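Long-range contact in hypothetical protein PA2201 (PDB 2FEF), which is of unknown function but carries a C-terminal region of the PoNe immunity protein (PoNi) family, so it may neutralise a DNase toxin of that type: residues Tyr146-Leu158 and Ala252-Leu266. Numbering follows the deposited sequence.
Sequences YPFALQLLAMGVL and AWGWWAMEVSALGVL
Gln151 reaches across to Ala252. Its CB lies 3.9 Å from Ala252 O and also touches Ala252 CB; CG and CD each come to 3.7 Å from that oxygen, and NE2 then donates to Ala252 O at 3.0 Å. The bond uses a lone pair in the carbonyl plane, but it is bent (134° at the hydrogen) and the acceptor is tilted from the Gln151 amide plane. NE2 also donates to Ser84 O, so two carbonyl oxygens, Ala252 O and Ser84 O, grip NE2. CG anti to the backbone N (chi1 -172°) and an extended chain beyond it bring NE2 to Ala252 O.

The preceding residue, Leu150, sends its two methyls to different partners. CD2 lies over one face of the Trp253 indole, 3.6 Å from the centroid of the five-membered ring and almost on its normal, a CH-pi contact; CD1 meets Glu259 CB. Trp253 NE1 donates a hydrogen bond to Tyr230 OH, and Glu259 OE2 bonds to Tyr225 and Tyr230.

The axes of helix segments 146-158 and 258-266 approach to 8.7 Å at 41°, with Ala154 and Ala262 facing each other (CB to CB 3.9 Å), consistent with small residues allowing the approach. Leu158 is a knob among Met258, Ser261, Ala262 and Val265, while Val157 CG1 packs 3.7 Å from Val265 CB.

The contact is buried within a mainly helical fold, with helix 179-189 touching Leu150 and Ala262, helix 66-93 touching Phe148, and helix 223-234 touching Ala257 and Val260.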
ATOM      1  N   TYR B 146     -18.146  -5.174 -15.418  1.00 27.12           N
ATOM      2  CA  TYR B 146     -18.100  -5.681 -16.806  1.00 26.81           C
ATOM      3  C   TYR B 146     -16.737  -5.487 -17.502  1.00 26.36           C
ATOM      4  O   TYR B 146     -16.288  -6.397 -18.169  1.00 27.20           O
ATOM      5  CB  TYR B 146     -19.187  -5.020 -17.658  1.00 27.05           C
ATOM      6  CG  TYR B 146     -19.415  -5.653 -19.019  1.00 27.20           C
ATOM      7  CD1 TYR B 146     -20.306  -6.736 -19.169  1.00 27.66           C
ATOM      8  CD2 TYR B 146     -18.805  -5.133 -20.176  1.00 26.81           C
ATOM      9  CE1 TYR B 146     -20.554  -7.308 -20.418  1.00 27.31           C
ATOM     10  CE2 TYR B 146     -19.041  -5.708 -21.422  1.00 26.30           C
ATOM     11  CZ  TYR B 146     -19.916  -6.774 -21.546  1.00 26.74           C
ATOM     12  OH  TYR B 146     -20.145  -7.331 -22.781  1.00 27.79           O
ATOM     13  N   PRO B 147     -16.093  -4.311 -17.359  1.00 26.22           N
ATOM     14  CA  PRO B 147     -14.800  -4.170 -18.063  1.00 25.20           C
ATOM     15  C   PRO B 147     -13.762  -5.249 -17.692  1.00 25.07           C
ATOM     16  O   PRO B 147     -12.945  -5.564 -18.504  1.00 23.17           O
ATOM     17  CB  PRO B 147     -14.294  -2.806 -17.614  1.00 26.08           C
ATOM     18  CG  PRO B 147     -15.559  -2.017 -17.292  1.00 25.98           C
ATOM     19  CD  PRO B 147     -16.440  -3.078 -16.624  1.00 26.02           C
ATOM     20  N   PHE B 148     -13.754  -5.768 -16.457  1.00 24.39           N
ATOM     21  CA  PHE B 148     -12.792  -6.859 -16.156  1.00 24.92           C
ATOM     22  C   PHE B 148     -13.144  -8.122 -16.902  1.00 24.23           C
ATOM     23  O   PHE B 148     -12.251  -8.919 -17.261  1.00 24.61           O
ATOM     24  CB  PHE B 148     -12.764  -7.191 -14.630  1.00 24.06           C
ATOM     25  CG  PHE B 148     -12.243  -6.067 -13.789  1.00 24.89           C
ATOM     26  CD1 PHE B 148     -10.884  -5.805 -13.723  1.00 23.65           C
ATOM     27  CD2 PHE B 148     -13.127  -5.288 -13.021  1.00 29.54           C
ATOM     28  CE1 PHE B 148     -10.376  -4.752 -12.916  1.00 24.40           C
ATOM     29  CE2 PHE B 148     -12.638  -4.225 -12.178  1.00 29.94           C
ATOM     30  CZ  PHE B 148     -11.267  -3.959 -12.146  1.00 26.50           C
ATOM     31  N   ALA B 149     -14.449  -8.364 -17.097  1.00 24.96           N
ATOM     32  CA  ALA B 149     -14.861  -9.576 -17.839  1.00 24.72           C
ATOM     33  C   ALA B 149     -14.512  -9.380 -19.336  1.00 24.85           C
ATOM     34  O   ALA B 149     -14.022 -10.305 -20.007  1.00 24.22           O
ATOM     35  CB  ALA B 149     -16.350  -9.856 -17.660  1.00 24.24           C
ATOM     36  N   LEU B 150     -14.749  -8.172 -19.837  1.00 24.51           N
ATOM     37  CA  LEU B 150     -14.365  -7.815 -21.223  1.00 25.03           C
ATOM     38  C   LEU B 150     -12.863  -8.058 -21.398  1.00 25.60           C
ATOM     39  O   LEU B 150     -12.452  -8.704 -22.364  1.00 27.13           O
ATOM     40  CB  LEU B 150     -14.695  -6.330 -21.529  1.00 23.89           C
ATOM     41  CG  LEU B 150     -14.153  -5.809 -22.881  1.00 25.53           C
ATOM     42  CD1 LEU B 150     -14.781  -6.625 -24.011  1.00 22.58           C
ATOM     43  CD2 LEU B 150     -14.506  -4.339 -22.971  1.00 22.96           C
ATOM     44  N   GLN B 151     -12.047  -7.538 -20.466  1.00 25.58           N
ATOM     45  CA  GLN B 151     -10.594  -7.723 -20.558  1.00 26.04           C
ATOM     46  C   GLN B 151     -10.229  -9.225 -20.567  1.00 24.84           C
ATOM     47  O   GLN B 151      -9.404  -9.672 -21.363  1.00 23.84           O
ATOM     48  CB  GLN B 151      -9.864  -7.063 -19.357  1.00 25.74           C
ATOM     49  CG  GLN B 151      -8.321  -7.101 -19.561  1.00 28.10           C
ATOM     50  CD  GLN B 151      -7.548  -6.862 -18.292  1.00 29.25           C
ATOM     51  OE1 GLN B 151      -7.485  -7.738 -17.420  1.00 29.80           O
ATOM     52  NE2 GLN B 151      -6.926  -5.685 -18.188  1.00 27.02           N
ATOM     53  N   LEU B 152     -10.829  -9.994 -19.662  1.00 23.93           N
ATOM     54  CA  LEU B 152     -10.470 -11.417 -19.554  1.00 23.76           C
ATOM     55  C   LEU B 152     -10.755 -12.164 -20.858  1.00 24.14           C
ATOM     56  O   LEU B 152      -9.924 -12.977 -21.302  1.00 24.89           O
ATOM     57  CB  LEU B 152     -11.213 -12.079 -18.386  1.00 24.18           C
ATOM     58  CG  LEU B 152     -10.588 -11.716 -17.035  1.00 23.13           C
ATOM     59  CD1 LEU B 152     -11.623 -12.171 -15.936  1.00 27.26           C
ATOM     60  CD2 LEU B 152      -9.236 -12.379 -16.878  1.00 26.05           C
ATOM     61  N   LEU B 153     -11.909 -11.908 -21.471  1.00 22.71           N
ATOM     62  CA  LEU B 153     -12.259 -12.648 -22.689  1.00 24.79           C
ATOM     63  C   LEU B 153     -11.516 -12.071 -23.879  1.00 24.48           C
ATOM     64  O   LEU B 153     -10.892 -12.821 -24.621  1.00 24.42           O
ATOM     65  CB  LEU B 153     -13.783 -12.696 -22.934  1.00 24.51           C
ATOM     66  CG  LEU B 153     -14.517 -13.820 -22.187  1.00 26.90           C
ATOM     67  CD1 LEU B 153     -14.184 -13.851 -20.673  1.00 27.48           C
ATOM     68  CD2 LEU B 153     -16.004 -13.755 -22.391  1.00 26.74           C
ATOM     69  N   ALA B 154     -11.556 -10.743 -24.048  1.00 24.75           N
ATOM     70  CA  ALA B 154     -10.914 -10.136 -25.240  1.00 24.31           C
ATOM     71  C   ALA B 154      -9.397 -10.323 -25.237  1.00 24.62           C
ATOM     72  O   ALA B 154      -8.792 -10.596 -26.304  1.00 24.45           O
ATOM     73  CB  ALA B 154     -11.283  -8.639 -25.349  1.00 24.28           C
HETATM   74  N   MSE B 155      -8.778 -10.239 -24.046  1.00 24.51           N
HETATM   75  CA  MSE B 155      -7.316 -10.341 -24.007  1.00 24.77           C
HETATM   76  C   MSE B 155      -6.946 -11.792 -24.123  1.00 24.64           C
HETATM   77  O   MSE B 155      -5.900 -12.109 -24.634  1.00 25.60           O
HETATM   78  CB  MSE B 155      -6.665  -9.668 -22.781  1.00 25.00           C
HETATM   79  CG  MSE B 155      -6.862  -8.109 -22.641  1.00 26.08           C
HETATM   80 SE   MSE B 155      -6.428  -7.212 -24.389  1.00 40.21          SE
HETATM   81  CE  MSE B 155      -8.150  -6.995 -25.177  1.00 42.68           C
ATOM     82  N   GLY B 156      -7.825 -12.683 -23.678  1.00 25.38           N
ATOM     83  CA  GLY B 156      -7.647 -14.137 -23.956  1.00 24.56           C
ATOM     84  C   GLY B 156      -7.510 -14.419 -25.461  1.00 23.97           C
ATOM     85  O   GLY B 156      -6.660 -15.198 -25.892  1.00 23.92           O
ATOM     86  N   VAL B 157      -8.413 -13.861 -26.236  1.00 23.23           N
ATOM     87  CA  VAL B 157      -8.395 -13.966 -27.696  1.00 23.35           C
ATOM     88  C   VAL B 157      -7.151 -13.275 -28.311  1.00 24.16           C
ATOM     89  O   VAL B 157      -6.441 -13.841 -29.161  1.00 23.99           O
ATOM     90  CB  VAL B 157      -9.695 -13.343 -28.290  1.00 24.72           C
ATOM     91  CG1 VAL B 157      -9.613 -13.311 -29.834  1.00 22.88           C
ATOM     92  CG2 VAL B 157     -10.959 -14.121 -27.865  1.00 22.54           C
ATOM     93  N   LEU B 158      -6.883 -12.054 -27.880  1.00 24.04           N
ATOM     94  CA  LEU B 158      -5.810 -11.232 -28.474  1.00 24.44           C
ATOM     95  C   LEU B 158      -4.417 -11.759 -28.113  1.00 24.51           C
ATOM     96  O   LEU B 158      -3.434 -11.477 -28.801  1.00 24.26           O
ATOM     97  CB  LEU B 158      -5.972  -9.763 -28.025  1.00 24.40           C
ATOM     98  CG  LEU B 158      -7.076  -8.995 -28.782  1.00 24.60           C
ATOM     99  CD1 LEU B 158      -7.388  -7.727 -28.100  1.00 27.60           C
ATOM    100  CD2 LEU B 158      -6.636  -8.724 -30.293  1.00 24.91           C
ATOM    101  N   ALA B 252      -9.230  -1.719 -16.250  1.00 25.07           N
ATOM    102  CA  ALA B 252      -9.001  -2.923 -17.074  1.00 25.73           C
ATOM    103  C   ALA B 252      -9.065  -2.671 -18.583  1.00 26.29           C
ATOM    104  O   ALA B 252      -8.442  -3.380 -19.350  1.00 28.00           O
ATOM    105  CB  ALA B 252      -9.974  -4.037 -16.705  1.00 25.50           C
ATOM    106  N   TRP B 253      -9.831  -1.665 -18.984  1.00 24.96           N
ATOM    107  CA  TRP B 253     -10.246  -1.523 -20.408  1.00 25.31           C
ATOM    108  C   TRP B 253      -9.651  -0.247 -21.009  1.00 24.85           C
ATOM    109  O   TRP B 253      -8.961  -0.276 -22.062  1.00 24.22           O
ATOM    110  CB  TRP B 253     -11.787  -1.564 -20.389  1.00 25.31           C
ATOM    111  CG  TRP B 253     -12.542  -1.235 -21.649  1.00 24.40           C
ATOM    112  CD1 TRP B 253     -12.126  -1.373 -22.940  1.00 26.94           C
ATOM    113  CD2 TRP B 253     -13.856  -0.714 -21.699  1.00 24.58           C
ATOM    114  NE1 TRP B 253     -13.128  -0.977 -23.813  1.00 27.25           N
ATOM    115  CE2 TRP B 253     -14.203  -0.567 -23.069  1.00 28.47           C
ATOM    116  CE3 TRP B 253     -14.787  -0.334 -20.717  1.00 24.19           C
ATOM    117  CZ2 TRP B 253     -15.439  -0.062 -23.473  1.00 26.33           C
ATOM    118  CZ3 TRP B 253     -16.019   0.165 -21.137  1.00 24.91           C
ATOM    119  CH2 TRP B 253     -16.329   0.275 -22.490  1.00 25.05           C
ATOM    120  N   GLY B 254      -9.881   0.868 -20.315  1.00 25.54           N
ATOM    121  CA  GLY B 254      -9.259   2.159 -20.634  1.00 25.67           C
ATOM    122  C   GLY B 254      -9.527   2.641 -22.059  1.00 26.21           C
ATOM    123  O   GLY B 254     -10.678   2.710 -22.517  1.00 27.34           O
ATOM    124  N   TRP B 255      -8.437   2.952 -22.752  1.00 24.37           N
ATOM    125  CA  TRP B 255      -8.437   3.532 -24.097  1.00 24.44           C
ATOM    126  C   TRP B 255      -8.842   2.546 -25.200  1.00 24.44           C
ATOM    127  O   TRP B 255      -9.224   2.947 -26.293  1.00 24.51           O
ATOM    128  CB  TRP B 255      -7.001   3.989 -24.340  1.00 24.65           C
ATOM    129  CG  TRP B 255      -6.650   4.680 -25.618  1.00 22.91           C
ATOM    130  CD1 TRP B 255      -6.059   4.134 -26.713  1.00 24.09           C
ATOM    131  CD2 TRP B 255      -6.804   6.065 -25.881  1.00 25.75           C
ATOM    132  NE1 TRP B 255      -5.830   5.097 -27.656  1.00 23.91           N
ATOM    133  CE2 TRP B 255      -6.273   6.307 -27.163  1.00 24.82           C
ATOM    134  CE3 TRP B 255      -7.321   7.138 -25.144  1.00 26.84           C
ATOM    135  CZ2 TRP B 255      -6.275   7.574 -27.742  1.00 27.76           C
ATOM    136  CZ3 TRP B 255      -7.309   8.405 -25.720  1.00 24.76           C
ATOM    137  CH2 TRP B 255      -6.792   8.610 -27.007  1.00 25.98           C
ATOM    138  N   TRP B 256      -8.731   1.251 -24.919  1.00 23.87           N
ATOM    139  CA  TRP B 256      -8.626   0.255 -25.984  1.00 24.06           C
ATOM    140  C   TRP B 256      -9.929  -0.381 -26.415  1.00 23.65           C
ATOM    141  O   TRP B 256     -10.664  -0.910 -25.608  1.00 23.98           O
ATOM    142  CB  TRP B 256      -7.619  -0.840 -25.563  1.00 23.38           C
ATOM    143  CG  TRP B 256      -6.303  -0.190 -25.284  1.00 24.15           C
ATOM    144  CD1 TRP B 256      -5.712  -0.005 -24.063  1.00 23.83           C
ATOM    145  CD2 TRP B 256      -5.462   0.429 -26.244  1.00 23.33           C
ATOM    146  NE1 TRP B 256      -4.547   0.700 -24.214  1.00 21.99           N
ATOM    147  CE2 TRP B 256      -4.360   0.971 -25.547  1.00 22.01           C
ATOM    148  CE3 TRP B 256      -5.540   0.592 -27.639  1.00 22.52           C
ATOM    149  CZ2 TRP B 256      -3.332   1.656 -26.185  1.00 22.75           C
ATOM    150  CZ3 TRP B 256      -4.519   1.282 -28.280  1.00 24.81           C
ATOM    151  CH2 TRP B 256      -3.426   1.801 -27.555  1.00 25.38           C
ATOM    152  N   ALA B 257     -10.174  -0.367 -27.725  1.00 23.92           N
ATOM    153  CA  ALA B 257     -11.267  -1.132 -28.303  1.00 24.10           C
ATOM    154  C   ALA B 257     -10.886  -2.598 -28.370  1.00 25.18           C
ATOM    155  O   ALA B 257     -10.686  -3.149 -29.450  1.00 24.56           O
ATOM    156  CB  ALA B 257     -11.595  -0.604 -29.737  1.00 22.82           C
HETATM  157  N   MSE B 258     -10.838  -3.236 -27.205  1.00 26.51           N
HETATM  158  CA  MSE B 258     -10.434  -4.646 -27.055  1.00 28.94           C
HETATM  159  C   MSE B 258     -11.432  -5.560 -27.701  1.00 26.60           C
HETATM  160  O   MSE B 258     -11.059  -6.607 -28.224  1.00 26.41           O
HETATM  161  CB  MSE B 258     -10.481  -4.987 -25.554  1.00 28.85           C
HETATM  162  CG  MSE B 258      -9.415  -4.310 -24.855  1.00 31.93           C
HETATM  163 SE   MSE B 258      -9.512  -4.884 -22.972  1.00 39.62          SE
HETATM  164  CE  MSE B 258      -7.952  -3.858 -22.508  1.00 31.88           C
ATOM    165  N   GLU B 259     -12.710  -5.172 -27.644  1.00 25.55           N
ATOM    166  CA  GLU B 259     -13.763  -5.978 -28.242  1.00 24.95           C
ATOM    167  C   GLU B 259     -13.631  -6.043 -29.783  1.00 25.48           C
ATOM    168  O   GLU B 259     -13.667  -7.128 -30.356  1.00 25.01           O
ATOM    169  CB  GLU B 259     -15.167  -5.540 -27.792  1.00 25.13           C
ATOM    170  CG  GLU B 259     -15.828  -4.260 -28.381  1.00 24.90           C
ATOM    171  CD  GLU B 259     -15.148  -2.960 -28.025  1.00 27.11           C
ATOM    172  OE1 GLU B 259     -13.941  -2.821 -28.333  1.00 31.82           O
ATOM    173  OE2 GLU B 259     -15.817  -2.019 -27.545  1.00 27.66           O
ATOM    174  N   VAL B 260     -13.474  -4.892 -30.415  1.00 24.94           N
ATOM    175  CA  VAL B 260     -13.309  -4.823 -31.893  1.00 24.56           C
ATOM    176  C   VAL B 260     -12.037  -5.579 -32.321  1.00 25.25           C
ATOM    177  O   VAL B 260     -12.043  -6.348 -33.298  1.00 24.86           O
ATOM    178  CB  VAL B 260     -13.267  -3.361 -32.402  1.00 25.18           C
ATOM    179  CG1 VAL B 260     -13.160  -3.293 -33.954  1.00 23.33           C
ATOM    180  CG2 VAL B 260     -14.492  -2.598 -31.943  1.00 24.11           C
ATOM    181  N   SER B 261     -10.945  -5.342 -31.603  1.00 24.18           N
ATOM    182  CA  SER B 261      -9.686  -6.028 -31.930  1.00 24.70           C
ATOM    183  C   SER B 261      -9.836  -7.550 -31.792  1.00 24.62           C
ATOM    184  O   SER B 261      -9.417  -8.288 -32.695  1.00 25.07           O
ATOM    185  CB  SER B 261      -8.525  -5.487 -31.078  1.00 24.24           C
ATOM    186  OG  SER B 261      -8.559  -4.045 -31.077  1.00 24.75           O
ATOM    187  N   ALA B 262     -10.471  -8.020 -30.702  1.00 24.41           N
ATOM    188  CA  ALA B 262     -10.664  -9.470 -30.517  1.00 23.40           C
ATOM    189  C   ALA B 262     -11.596 -10.036 -31.587  1.00 23.37           C
ATOM    190  O   ALA B 262     -11.385 -11.137 -32.100  1.00 22.22           O
ATOM    191  CB  ALA B 262     -11.166  -9.771 -29.101  1.00 23.57           C
ATOM    192  N   LEU B 263     -12.617  -9.274 -31.972  1.00 23.97           N
ATOM    193  CA  LEU B 263     -13.501  -9.733 -33.064  1.00 25.26           C
ATOM    194  C   LEU B 263     -12.736  -9.931 -34.376  1.00 25.44           C
ATOM    195  O   LEU B 263     -13.042 -10.847 -35.139  1.00 26.16           O
ATOM    196  CB  LEU B 263     -14.718  -8.782 -33.245  1.00 25.82           C
ATOM    197  CG  LEU B 263     -15.745  -8.808 -32.104  1.00 26.82           C
ATOM    198  CD1 LEU B 263     -16.687  -7.573 -32.123  1.00 28.44           C
ATOM    199  CD2 LEU B 263     -16.544 -10.118 -32.096  1.00 25.68           C
ATOM    200  N   GLY B 264     -11.723  -9.104 -34.629  1.00 26.38           N
ATOM    201  CA  GLY B 264     -10.861  -9.280 -35.799  1.00 26.46           C
ATOM    202  C   GLY B 264     -10.111 -10.618 -35.819  1.00 26.74           C
ATOM    203  O   GLY B 264      -9.983 -11.259 -36.865  1.00 27.14           O
ATOM    204  N   VAL B 265      -9.608 -11.036 -34.670  1.00 26.76           N
ATOM    205  CA  VAL B 265      -8.954 -12.340 -34.572  1.00 26.82           C
ATOM    206  C   VAL B 265      -9.974 -13.455 -34.817  1.00 27.02           C
ATOM    207  O   VAL B 265      -9.711 -14.398 -35.569  1.00 26.84           O
ATOM    208  CB  VAL B 265      -8.273 -12.519 -33.191  1.00 26.93           C
ATOM    209  CG1 VAL B 265      -7.674 -13.949 -33.051  1.00 27.02           C
ATOM    210  CG2 VAL B 265      -7.164 -11.441 -32.993  1.00 27.35           C
ATOM    211  N   LEU B 266     -11.132 -13.337 -34.166  1.00 26.38           N
ATOM    212  CA  LEU B 266     -12.192 -14.351 -34.245  1.00 26.91           C
ATOM    213  C   LEU B 266     -12.790 -14.515 -35.644  1.00 27.42           C
ATOM    214  O   LEU B 266     -13.076 -15.647 -36.082  1.00 26.81           O
ATOM    215  CB  LEU B 266     -13.283 -14.018 -33.236  1.00 25.90           C
ATOM    216  CG  LEU B 266     -12.852 -14.109 -31.767  1.00 27.48           C
ATOM    217  CD1 LEU B 266     -13.973 -13.577 -30.858  1.00 26.11           C
ATOM    218  CD2 LEU B 266     -12.409 -15.529 -31.380  1.00 27.77           C
TER